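Local coordinates for invasion protein InvA (Salmonella enterica, PDB 2X49) that takes part in bacterial invasion of the intestinal epithelium as an inner-membrane export apparatus protein of the type III secretion system, here represented by its C-terminal domain, at residues 60-64 and 137-143; 179-184 and 211-215. All blocks are in the same frame, centred on the assembly; numbering follows the deposited sequence.

Contact 1 (60-64 and 137-143)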
loop_
_atom_site.group_PDB
_atom_site.type_symbol
_atom_site.label_atom_id
_atom_site.label_comp_id
_atom_site.label_asym_id
_atom_site.label_seq_id
_atom_site.Cartn_x
_atom_site.Cartn_y
_atom_site.Cartn_z
ATOM N N VAL A 60 -14.908 4.960 -10.275
ATOM C CA VAL A 60 -13.978 4.078 -11.000
ATOM C C VAL A 60 -12.683 4.747 -11.385
ATOM O O VAL A 60 -12.603 5.857 -11.911
ATOM C CB VAL A 60 -14.627 3.536 -12.316
ATOM C CG1 VAL A 60 -13.778 2.380 -12.992
ATOM C CG2 VAL A 60 -16.022 3.028 -12.064
ATOM N N LEU A 61 -11.617 4.014 -11.123
ATOM C CA LEU A 61 -10.280 4.458 -11.511
ATOM C C LEU A 61 -9.853 3.756 -12.781
ATOM O O LEU A 61 -9.801 2.542 -12.836
ATOM C CB LEU A 61 -9.273 4.189 -10.349
ATOM C CG LEU A 61 -7.796 4.379 -10.734
ATOM C CD1 LEU A 61 -7.502 5.833 -11.023
ATOM C CD2 LEU A 61 -6.904 3.791 -9.627
ATOM N N LEU A 62 -9.496 4.555 -13.779
ATOM C CA LEU A 62 -8.892 4.083 -15.026
ATOM C C LEU A 62 -7.437 4.530 -15.092
ATOM O O LEU A 62 -7.054 5.674 -14.847
ATOM C CB LEU A 62 -9.579 4.631 -16.282
ATOM C CG LEU A 62 -11.072 4.566 -16.364
ATOM C CD1 LEU A 62 -11.503 5.079 -17.759
ATOM C CD2 LEU A 62 -11.551 3.154 -16.055
ATOM N N ILE A 63 -6.616 3.543 -15.394
ATOM C CA ILE A 63 -5.214 3.760 -15.730
ATOM C C ILE A 63 -5.019 3.262 -17.159
ATOM O O ILE A 63 -5.400 2.152 -17.549
ATOM C CB ILE A 63 -4.248 3.043 -14.716
ATOM C CG1 ILE A 63 -4.530 3.451 -13.274
ATOM C CG2 ILE A 63 -2.747 3.273 -15.139
ATOM C CD1 ILE A 63 -3.681 2.648 -12.183
ATOM N N ASN A 64 -4.497 4.134 -17.988
ATOM C CA ASN A 64 -4.347 3.837 -19.411
ATOM C C ASN A 64 -5.680 3.602 -20.060
ATOM O O ASN A 64 -5.845 2.798 -20.992
ATOM C CB ASN A 64 -3.499 2.578 -19.631
ATOM C CG ASN A 64 -2.087 2.751 -19.181
ATOM O OD1 ASN A 64 -1.432 3.764 -19.495
ATOM N ND2 ASN A 64 -1.566 1.739 -18.466
ATOM N N LEU A 137 -2.904 3.195 -6.444
ATOM C CA LEU A 137 -1.902 3.911 -7.289
ATOM C C LEU A 137 -0.477 3.515 -6.934
ATOM O O LEU A 137 0.344 3.351 -7.825
ATOM C CB LEU A 137 -2.098 5.412 -7.263
ATOM C CG LEU A 137 -3.330 5.864 -8.016
ATOM C CD1 LEU A 137 -3.744 7.305 -7.676
ATOM C CD2 LEU A 137 -3.164 5.767 -9.540
ATOM N N ALA A 138 -0.210 3.337 -5.647
ATOM C CA ALA A 138 1.132 2.849 -5.193
ATOM C C ALA A 138 1.439 1.523 -5.869
ATOM O O ALA A 138 2.534 1.302 -6.391
ATOM C CB ALA A 138 1.189 2.694 -3.648
ATOM N N ARG A 139 0.496 0.603 -5.855
ATOM C CA ARG A 139 0.695 -0.745 -6.411
ATOM C C ARG A 139 1.052 -0.699 -7.902
ATOM O O ARG A 139 1.769 -1.554 -8.449
ATOM C CB ARG A 139 -0.559 -1.605 -6.183
ATOM C CG ARG A 139 -0.577 -2.979 -6.731
ATOM C CD ARG A 139 -1.740 -3.724 -6.072
ATOM N NE ARG A 139 -3.060 -3.498 -6.664
ATOM C CZ ARG A 139 -4.129 -3.059 -6.003
ATOM N NH1 ARG A 139 -4.058 -2.761 -4.717
ATOM N NH2 ARG A 139 -5.286 -2.912 -6.636
ATOM N N ASN A 140 0.517 0.325 -8.540
ATOM C CA ASN A 140 0.541 0.478 -10.007
ATOM C C ASN A 140 1.597 1.517 -10.405
ATOM O O ASN A 140 1.590 2.095 -11.484
ATOM C CB ASN A 140 -0.847 0.830 -10.560
ATOM C CG ASN A 140 -1.735 -0.358 -10.681
ATOM O OD1 ASN A 140 -1.624 -1.155 -11.624
ATOM N ND2 ASN A 140 -2.702 -0.461 -9.781
ATOM N N VAL A 141 2.549 1.673 -9.509
ATOM C CA VAL A 141 3.605 2.691 -9.647
ATOM C C VAL A 141 4.346 2.650 -11.004
ATOM O O VAL A 141 4.704 3.697 -11.560
ATOM C CB VAL A 141 4.632 2.623 -8.487
ATOM C CG1 VAL A 141 5.318 1.291 -8.420
ATOM C CG2 VAL A 141 5.654 3.754 -8.650
ATOM N N ASN A 142 4.512 1.458 -11.542
ATOM C CA ASN A 142 5.289 1.308 -12.782
ATOM C C ASN A 142 4.614 1.980 -13.994
ATOM O O ASN A 142 5.212 2.166 -15.052
ATOM C CB ASN A 142 5.641 -0.167 -13.080
ATOM C CG ASN A 142 6.685 -0.759 -12.106
ATOM O OD1 ASN A 142 6.550 -0.471 -10.815
ATOM N ND2 ASN A 142 7.558 -1.537 -12.521
ATOM N N GLU A 143 3.345 2.335 -13.809
ATOM C CA GLU A 143 2.552 2.954 -14.887
ATOM C C GLU A 143 2.923 4.394 -15.109
ATOM O O GLU A 143 2.704 4.910 -16.218
ATOM C CB GLU A 143 1.017 2.832 -14.660
ATOM C CG GLU A 143 0.484 1.385 -14.689
ATOM C CD GLU A 143 0.446 0.768 -16.083
ATOM O OE1 GLU A 143 0.601 1.493 -17.100
ATOM O OE2 GLU A 143 0.227 -0.464 -16.155
#
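Ile63 lies across Asn140, its CD1 3.7 Å from CB and 3.9 Å from CG of Asn140, so a methyl rests on the root of the amide. This is strand-on-helix packing: strand 58-63 of a mixed four-stranded sheet leans on the C-terminal end of helix 125-139 and the turn after it. The two branches of Ile63 divide the work. CD1 also touches CD2 of Leu137 at 4.1 Å, while CG2, anti to the backbone N, lies against CB and CG of Glu143. Leu61, two residues back on the same face of the strand, adds its CD2 to CD2 of Leu137 at 4.2 Å, and Leu10 of the adjoining strand 10-14 touches both Ile63 and Leu137. Asn140, the first residue past the helix, turns its ND2 back to the carbonyl oxygen of Thr136 in the last turn. At the outer end the chemistry turns polar. With its chain bent at chi2 (-73°), Glu143 brings its carboxylate to Asn64, just past the strand. Asn64 ND2 donates to Glu143 OE1 at 2.6 Å; the oxygen sits nearly in the amide plane, yet the N-H meets it from above the carboxylate, 59° out of plane.

Contact 2 (179-184 and 211-215)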
loop_
_atom_site.group_PDB
_atom_site.type_symbol
_atom_site.label_atom_id
_atom_site.label_comp_id
_atom_site.label_asym_id
_atom_site.label_seq_id
_atom_site.Cartn_x
_atom_site.Cartn_y
_atom_site.Cartn_z
ATOM N N GLU A 179 14.781 0.777 -10.178
ATOM C CA GLU A 179 14.189 -0.505 -9.804
ATOM C C GLU A 179 13.929 -0.665 -8.320
ATOM O O GLU A 179 12.859 -1.104 -7.871
ATOM C CB GLU A 179 14.986 -1.704 -10.344
ATOM C CG GLU A 179 14.864 -1.813 -11.799
ATOM C CD GLU A 179 15.885 -2.736 -12.430
ATOM O OE1 GLU A 179 16.692 -3.350 -11.693
ATOM O OE2 GLU A 179 15.890 -2.833 -13.687
ATOM N N VAL A 180 14.918 -0.276 -7.530
ATOM C CA VAL A 180 14.800 -0.247 -6.050
ATOM C C VAL A 180 13.601 0.623 -5.601
ATOM O O VAL A 180 12.704 0.233 -4.841
ATOM C CB VAL A 180 16.072 0.202 -5.370
ATOM C CG1 VAL A 180 15.843 0.440 -3.895
ATOM C CG2 VAL A 180 17.144 -0.861 -5.596
ATOM N N LEU A 181 13.541 1.792 -6.157
ATOM C CA LEU A 181 12.489 2.768 -5.780
ATOM C C LEU A 181 11.092 2.249 -6.133
ATOM O O LEU A 181 10.142 2.384 -5.344
ATOM C CB LEU A 181 12.772 4.136 -6.433
ATOM C CG LEU A 181 14.047 4.920 -6.020
ATOM C CD1 LEU A 181 14.112 6.381 -6.564
ATOM C CD2 LEU A 181 14.180 4.980 -4.508
ATOM N N GLN A 182 10.943 1.702 -7.360
ATOM C CA GLN A 182 9.663 1.131 -7.797
ATOM C C GLN A 182 9.204 0.010 -6.884
ATOM O O GLN A 182 8.021 -0.115 -6.564
ATOM C CB GLN A 182 9.714 0.609 -9.257
ATOM C CG GLN A 182 9.747 1.606 -10.316
ATOM C CD GLN A 182 9.907 0.934 -11.666
ATOM O OE1 GLN A 182 10.612 -0.078 -11.778
ATOM N NE2 GLN A 182 9.267 1.477 -12.704
ATOM N N ARG A 183 10.175 -0.809 -6.483
ATOM C CA ARG A 183 9.867 -1.960 -5.640
ATOM C C ARG A 183 9.458 -1.551 -4.243
ATOM O O ARG A 183 8.609 -2.172 -3.620
ATOM C CB ARG A 183 10.961 -3.025 -5.709
ATOM C CG ARG A 183 11.000 -3.739 -7.073
ATOM C CD ARG A 183 12.243 -4.635 -7.269
ATOM N NE ARG A 183 12.250 -5.261 -8.617
ATOM C CZ ARG A 183 11.477 -6.282 -8.951
ATOM N NH1 ARG A 183 10.701 -6.837 -8.050
ATOM N NH2 ARG A 183 11.492 -6.777 -10.180
ATOM N N LEU A 184 10.004 -0.441 -3.769
ATOM C CA LEU A 184 9.604 0.136 -2.450
ATOM C C LEU A 184 8.165 0.682 -2.555
ATOM O O LEU A 184 7.277 0.269 -1.825
ATOM C CB LEU A 184 10.567 1.220 -1.983
ATOM C CG LEU A 184 11.955 0.715 -1.647
ATOM C CD1 LEU A 184 12.845 1.943 -1.411
ATOM C CD2 LEU A 184 11.871 -0.248 -0.448
ATOM N N VAL A 211 18.721 -7.683 -7.300
ATOM C CA VAL A 211 17.844 -6.558 -6.955
ATOM C C VAL A 211 16.839 -6.856 -5.842
ATOM O O VAL A 211 16.516 -5.984 -5.047
ATOM C CB VAL A 211 17.096 -5.972 -8.190
ATOM C CG1 VAL A 211 16.022 -6.902 -8.680
ATOM C CG2 VAL A 211 16.501 -4.654 -7.819
ATOM N N ILE A 212 16.367 -8.082 -5.800
ATOM C CA ILE A 212 15.310 -8.460 -4.812
ATOM C C ILE A 212 15.924 -8.403 -3.429
ATOM O O ILE A 212 15.408 -7.792 -2.480
ATOM C CB ILE A 212 14.746 -9.814 -5.049
ATOM C CG1 ILE A 212 14.000 -9.817 -6.371
ATOM C CG2 ILE A 212 13.754 -10.218 -3.959
ATOM C CD1 ILE A 212 13.180 -8.652 -6.549
ATOM N N ASN A 213 17.057 -9.052 -3.371
ATOM C CA ASN A 213 17.818 -9.117 -2.129
ATOM C C ASN A 213 18.162 -7.702 -1.672
ATOM O O ASN A 213 18.030 -7.357 -0.542
ATOM C CB ASN A 213 19.082 -9.983 -2.274
ATOM C CG ASN A 213 18.765 -11.456 -2.406
ATOM O OD1 ASN A 213 17.623 -11.874 -2.244
ATOM N ND2 ASN A 213 19.789 -12.260 -2.704
ATOM N N LEU A 214 18.649 -6.881 -2.598
ATOM C CA LEU A 214 19.035 -5.496 -2.282
ATOM C C LEU A 214 17.867 -4.713 -1.672
ATOM O O LEU A 214 18.025 -3.950 -0.694
ATOM C CB LEU A 214 19.597 -4.765 -3.541
ATOM C CG LEU A 214 20.034 -3.313 -3.367
ATOM C CD1 LEU A 214 21.154 -3.237 -2.322
ATOM C CD2 LEU A 214 20.409 -2.633 -4.706
ATOM N N VAL A 215 16.709 -4.846 -2.295
ATOM C CA VAL A 215 15.508 -4.169 -1.807
ATOM C C VAL A 215 15.209 -4.532 -0.358
ATOM O O VAL A 215 14.890 -3.675 0.446
ATOM C CB VAL A 215 14.233 -4.414 -2.690
ATOM C CG1 VAL A 215 13.004 -3.925 -1.941
ATOM C CG2 VAL A 215 14.385 -3.653 -3.971
#
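Val211, in the first turn of helix 211-221, sets its CG2 4.1 Å from OE1 of Glu179, an oxygen that also makes a long, weak ion pair with Arg176 NE, and 4.4 Å from CG2 of Val180. The motif is helix-helix packing of 174-185 on 211-221: segments 179-184 and 211-215 cross at -61° with their axes 9.9 Å apart, and no hydrogen bond joins them. The other methyl of Val211, CG1, stands between backbone N and carbonyl carbon (chi1 72°) and approaches NE of Arg183. Ile212 starts away from helix 174-185, but its side chain turns back, and CD1 lies over one face of the Arg183 guanidinium, displaced toward its rim and 3.4 Å from NH1. Leu214 comes in at about a right angle to Val180, its CD2 3.8 Å from CG2 of that valine; it also rests on Leu201 and Trp204 of helix 194-204, which packs on Leu181 too. Val215 closes the segment and points into helix 174-185, where its CA comes nearest to that of Val180, 5.8 Å away. One methyl, CG1, passes alongside CD2 of Leu184, whereas CG2 settles onto the helix surface, 3.9 Å from CB of Arg183 and 4.0 Å from CA of Val180.

The two contacts share no helix or strand, yet they meet through the turn after helix 125-139: Val141 and Asn142 of contact 1 pack on Gln182 of contact 2, with the centres about 19 Å apart. Both are partly buried, combining a hydrophobic interior with a more accessible margin. In contact 1 strand and helix end meet through leucine and isoleucine, and the margin carries a hydrogen bond between an amide and a carboxylate. Contact 2 joins two helices and is built largely of valine and leucine; at its margin the charged side chains of Glu179 and Arg183 touch aliphatic methyls, with no hydrogen bond between the segments. It also buries more surface, 346 Å² against 251 Å².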